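Local coordinates for protein transmembrane oligosaccharyl transferase (Archaeoglobus fulgidus, PDB 3WAJ) that belongs to the archaeal AglB/STT3 family of membrane-embedded oligosaccharyl transferases, a large multi-helical protein of the GT-C clan with a zinc ion bound in this model, at residues R53-T58 with E103-V108; H60-R65 with G90-I95. All coordinates share one frame; numbering follows the deposited sequence.

Contact 1 (R53-T58 with E103-V108)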
# COMPACT_ATOMS: atom_id res chain seq x y z
N ARG A 53 -7.47 -10.78 5.91
CA ARG A 53 -8.82 -10.48 6.39
C ARG A 53 -9.86 -11.18 5.50
O ARG A 53 -10.80 -11.80 6.00
CB ARG A 53 -9.04 -8.96 6.44
CG ARG A 53 -10.45 -8.48 6.84
CD ARG A 53 -11.50 -8.57 5.68
NE ARG A 53 -12.79 -8.04 6.12
CZ ARG A 53 -13.61 -8.68 6.95
NH1 ARG A 53 -13.29 -9.89 7.40
NH2 ARG A 53 -14.75 -8.12 7.32
N LEU A 54 -9.68 -11.07 4.19
CA LEU A 54 -10.62 -11.66 3.24
C LEU A 54 -10.59 -13.19 3.29
O LEU A 54 -11.63 -13.84 3.29
CB LEU A 54 -10.36 -11.16 1.82
CG LEU A 54 -10.60 -9.69 1.54
CD1 LEU A 54 -10.30 -9.38 0.04
CD2 LEU A 54 -12.03 -9.32 1.90
N ILE A 55 -9.39 -13.78 3.31
CA ILE A 55 -9.25 -15.23 3.26
C ILE A 55 -9.88 -15.90 4.50
O ILE A 55 -10.58 -16.89 4.40
CB ILE A 55 -7.77 -15.63 3.05
CG1 ILE A 55 -7.34 -15.33 1.62
CG2 ILE A 55 -7.55 -17.12 3.36
CD1 ILE A 55 -5.83 -15.35 1.38
N GLU A 56 -9.63 -15.32 5.67
CA GLU A 56 -10.24 -15.75 6.92
C GLU A 56 -11.77 -15.74 6.82
O GLU A 56 -12.45 -16.69 7.22
CB GLU A 56 -9.80 -14.79 8.02
CG GLU A 56 -9.88 -15.31 9.45
CD GLU A 56 -8.94 -14.56 10.39
OE1 GLU A 56 -8.26 -13.62 9.93
OE2 GLU A 56 -8.86 -14.90 11.58
N ASN A 57 -12.32 -14.65 6.30
CA ASN A 57 -13.76 -14.53 6.14
C ASN A 57 -14.29 -15.52 5.09
O ASN A 57 -15.36 -16.10 5.24
CB ASN A 57 -14.12 -13.09 5.76
CG ASN A 57 -15.60 -12.91 5.56
OD1 ASN A 57 -16.17 -13.42 4.60
ND2 ASN A 57 -16.24 -12.16 6.47
N THR A 58 -13.53 -15.69 4.01
CA THR A 58 -13.92 -16.61 2.95
C THR A 58 -13.86 -18.05 3.43
O THR A 58 -14.73 -18.86 3.10
CB THR A 58 -13.02 -16.44 1.74
OG1 THR A 58 -13.04 -15.07 1.32
CG2 THR A 58 -13.49 -17.35 0.60
N GLU A 103 -2.04 -17.07 13.54
CA GLU A 103 -0.67 -17.38 13.13
C GLU A 103 -0.57 -18.48 12.09
O GLU A 103 0.16 -18.35 11.10
CB GLU A 103 0.18 -17.75 14.35
CG GLU A 103 0.22 -16.67 15.41
CD GLU A 103 1.47 -16.73 16.28
OE1 GLU A 103 2.58 -16.82 15.70
OE2 GLU A 103 1.34 -16.65 17.52
N SER A 104 -1.28 -19.58 12.32
CA SER A 104 -1.25 -20.71 11.39
C SER A 104 -1.64 -20.28 9.98
O SER A 104 -0.95 -20.61 9.01
CB SER A 104 -2.16 -21.83 11.86
OG SER A 104 -2.13 -21.92 13.26
N LEU A 105 -2.75 -19.55 9.86
CA LEU A 105 -3.23 -19.06 8.57
C LEU A 105 -2.16 -18.19 7.93
O LEU A 105 -1.77 -18.42 6.78
CB LEU A 105 -4.50 -18.23 8.76
CG LEU A 105 -5.55 -18.21 7.66
CD1 LEU A 105 -6.21 -16.84 7.56
CD2 LEU A 105 -5.01 -18.66 6.30
N ARG A 106 -1.68 -17.20 8.69
CA ARG A 106 -0.67 -16.25 8.22
C ARG A 106 0.57 -16.95 7.69
O ARG A 106 1.11 -16.59 6.63
CB ARG A 106 -0.31 -15.28 9.36
CG ARG A 106 -1.20 -14.03 9.41
CD ARG A 106 -0.78 -13.06 10.50
NE ARG A 106 -1.51 -13.33 11.74
CZ ARG A 106 -1.00 -13.22 12.95
NH1 ARG A 106 0.25 -12.85 13.13
NH2 ARG A 106 -1.76 -13.49 13.99
N ALA A 107 1.03 -17.96 8.43
CA ALA A 107 2.19 -18.76 8.02
C ALA A 107 1.98 -19.35 6.64
O ALA A 107 2.80 -19.14 5.72
CB ALA A 107 2.46 -19.85 9.03
N VAL A 108 0.88 -20.09 6.48
CA VAL A 108 0.53 -20.61 5.16
C VAL A 108 0.51 -19.49 4.10
O VAL A 108 1.20 -19.58 3.09
CB VAL A 108 -0.81 -21.41 5.18
CG1 VAL A 108 -1.23 -21.79 3.76
CG2 VAL A 108 -0.67 -22.66 6.05
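E56 and L105 mark the place where two helical pieces, 53-58 and 103-108, draw closest: their CA atoms are 7.9 Å apart, too far for backbone atoms to meet, so side chains must bridge the gap. Both pieces belong to longer helices, 47-60 and 102-118, and the buried area between them is small, 108 Å² in all. L105 carries the second helix's side of it. L105 CB points toward helix 47-60, and its two methyls fork over neighbouring residues there. CD2 meets I55 CG2 at 4.2 Å, while CD1 reaches E56 CB at 4.2 Å and rests as close to the backbone nitrogen of the same glutamate. In I55 it is the gamma methyl, anti to the backbone N (CG1 at chi1 -73°), that faces L105, whereas the longer branch runs off elsewhere. Of the E56 side chain, only CB touches L105; beyond CG the chain is extended, and E56 OE1 stays 7.0 Å from R106 NE, with which it makes no ion pair. Opposite charges at that separation may still attract weakly. R106 is held by V41 O and T40 OG1 instead. On the other helix, T58 OG1 bonds back to L54 O at 2.7 Å, coming from above the carbonyl plane, 47° out of it; the same oxygen also accepts T58 N, so two bonds grip it. R53, whose CB points away from helix 102-118, makes salt bridges with E558 and D69. Helix 47-60 starts at D47, which binds the zinc ion together with D161 and H163, and the I55 side chain is about 13 Å from that ion. The whole is sparse apolar helix-helix packing within the STT3 N-terminal region, fitting a zinc-ligand helix against the helix 102-118.

Contact 2 (H60-R65 with G90-I95)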
# COMPACT_ATOMS: atom_id res chain seq x y z
N HIS A 60 -14.35 -19.12 6.44
CA HIS A 60 -15.54 -19.28 7.26
C HIS A 60 -16.83 -19.48 6.46
O HIS A 60 -17.67 -20.29 6.83
CB HIS A 60 -15.69 -18.08 8.19
CG HIS A 60 -16.81 -18.22 9.17
ND1 HIS A 60 -16.67 -18.88 10.38
CD2 HIS A 60 -18.10 -17.81 9.12
CE1 HIS A 60 -17.81 -18.84 11.03
NE2 HIS A 60 -18.70 -18.21 10.29
N ASN A 61 -16.98 -18.73 5.37
CA ASN A 61 -18.19 -18.77 4.56
C ASN A 61 -18.03 -19.60 3.27
O ASN A 61 -18.75 -19.40 2.28
CB ASN A 61 -18.64 -17.35 4.20
CG ASN A 61 -18.89 -16.49 5.43
OD1 ASN A 61 -19.84 -16.73 6.18
ND2 ASN A 61 -18.06 -15.46 5.62
N PHE A 62 -17.09 -20.55 3.29
CA PHE A 62 -16.69 -21.26 2.09
C PHE A 62 -17.85 -22.04 1.41
O PHE A 62 -18.63 -22.72 2.08
CB PHE A 62 -15.50 -22.19 2.39
CG PHE A 62 -14.66 -22.51 1.19
CD1 PHE A 62 -14.82 -23.70 0.49
CD2 PHE A 62 -13.72 -21.59 0.72
CE1 PHE A 62 -14.05 -23.98 -0.63
CE2 PHE A 62 -12.94 -21.87 -0.40
CZ PHE A 62 -13.11 -23.06 -1.08
N PRO A 63 -17.94 -21.95 0.08
CA PRO A 63 -16.99 -21.25 -0.80
C PRO A 63 -17.45 -19.85 -1.20
O PRO A 63 -17.14 -19.42 -2.31
CB PRO A 63 -17.00 -22.12 -2.04
CG PRO A 63 -18.47 -22.49 -2.16
CD PRO A 63 -18.94 -22.68 -0.72
N HIS A 64 -18.19 -19.16 -0.34
CA HIS A 64 -18.61 -17.81 -0.71
C HIS A 64 -17.61 -16.78 -0.21
O HIS A 64 -16.86 -17.05 0.74
CB HIS A 64 -20.01 -17.52 -0.18
CG HIS A 64 -21.03 -18.55 -0.57
ND1 HIS A 64 -21.73 -18.48 -1.75
CD2 HIS A 64 -21.45 -19.66 0.07
CE1 HIS A 64 -22.55 -19.52 -1.82
NE2 HIS A 64 -22.40 -20.25 -0.73
N ARG A 65 -17.56 -15.62 -0.85
CA ARG A 65 -16.72 -14.53 -0.37
C ARG A 65 -17.51 -13.24 -0.43
O ARG A 65 -18.50 -13.16 -1.16
CB ARG A 65 -15.41 -14.41 -1.17
CG ARG A 65 -15.59 -14.19 -2.67
CD ARG A 65 -14.39 -13.47 -3.26
NE ARG A 65 -14.33 -12.06 -2.86
CZ ARG A 65 -13.38 -11.20 -3.23
NH1 ARG A 65 -12.38 -11.62 -4.00
NH2 ARG A 65 -13.42 -9.93 -2.82
N GLY A 90 -5.72 -18.72 -1.32
CA GLY A 90 -5.41 -18.67 0.11
C GLY A 90 -6.40 -19.38 1.03
O GLY A 90 -6.01 -19.98 2.04
N SER A 91 -7.68 -19.29 0.70
CA SER A 91 -8.69 -20.07 1.40
C SER A 91 -8.43 -21.57 1.22
O SER A 91 -8.46 -22.34 2.19
CB SER A 91 -10.09 -19.72 0.90
OG SER A 91 -10.35 -18.34 1.07
N ILE A 92 -8.16 -21.97 -0.03
CA ILE A 92 -7.95 -23.39 -0.32
C ILE A 92 -6.71 -23.89 0.42
O ILE A 92 -6.75 -24.95 1.06
CB ILE A 92 -7.84 -23.66 -1.83
CG1 ILE A 92 -9.19 -23.44 -2.50
CG2 ILE A 92 -7.44 -25.08 -2.07
CD1 ILE A 92 -9.13 -23.61 -4.00
N ALA A 93 -5.63 -23.12 0.34
CA ALA A 93 -4.41 -23.45 1.08
C ALA A 93 -4.72 -23.63 2.56
O ALA A 93 -4.23 -24.56 3.20
CB ALA A 93 -3.37 -22.38 0.88
N GLY A 94 -5.55 -22.74 3.10
CA GLY A 94 -5.84 -22.74 4.52
C GLY A 94 -6.60 -23.97 4.96
O GLY A 94 -6.24 -24.62 5.94
N ILE A 95 -7.66 -24.28 4.23
CA ILE A 95 -8.46 -25.47 4.49
C ILE A 95 -7.62 -26.74 4.35
O ILE A 95 -7.71 -27.64 5.19
CB ILE A 95 -9.69 -25.48 3.55
CG1 ILE A 95 -10.59 -24.28 3.87
CG2 ILE A 95 -10.49 -26.76 3.68
CD1 ILE A 95 -11.66 -24.04 2.85
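F62 reaches across from the loop after helix 47-60 to lay its phenyl ring on helix 84-96, where S91, I92 and I95 receive it; the CA atoms of F62 and S91 are 8.1 Å apart. The chief interaction is a CH-pi contact. I95 CD1 stands over the middle of one ring face, 3.8 Å from the centroid of the F62 ring and only 12° off its normal. The extended I95 side chain (chi2 169°) brings this terminal methyl out to the ring. Van der Waals contacts complete the patch: F62 CE2 lies 3.8 Å from S91 CB, and F62 CZ makes an apolar contact with I92 CG1 at 4.2 Å, both partners oblique to the ring. S91 takes part through CB, while its OG, beside the backbone N at chi1 -58°, is hydrogen-bonded to V87 O one helical turn back. The loop that delivers F62 is a cis-proline turn of type VIa: the F62-P63 peptide is cis, and H64 N closes the turn on N61 O at 2.7 Å. Within this turn P63 CB sits 3.7 Å above the opposite face of the F62 ring, toward its rim, leaving the phenyl sandwiched between the pyrrolidine of its own neighbour and the isoleucine methyl. Polar bonds fix the turn and the residue after it. P63 O is paired with the Y88 hydroxyl on helix 84-96, N61 ND2 with L525 O, and R65 NH1 with F82 O, while R65 makes a cation-pi contact with W67. F62 and I92 are exposed and I95 partly so, whereas S91 is buried against T58, I55 and I59 of helix 47-60.

In the fold
From the N terminus, helix 47-60 first supplies 53-58 for contact 1 and then runs into the loop segment 60-65 of contact 2. After the short strands 68-69 and 78-79, the chain returns on helix 84-96, whose 90-95 piece closes a loop of 24 intervening residues. The next helix, 102-118, closes the longer loop of contact 1, 44 residues, within which contact 2 is nested. The contacts are centred 9 Å apart and touch directly: T58 CG2 packs on S91 OG at 3.3 Å, and I55 CG2 on S91 N at 3.4 Å. Contact 1 joins helix 47-60 to helix 102-118, and contact 2 joins the loop after helix 47-60 to helix 84-96, all within the STT3 N-terminal region.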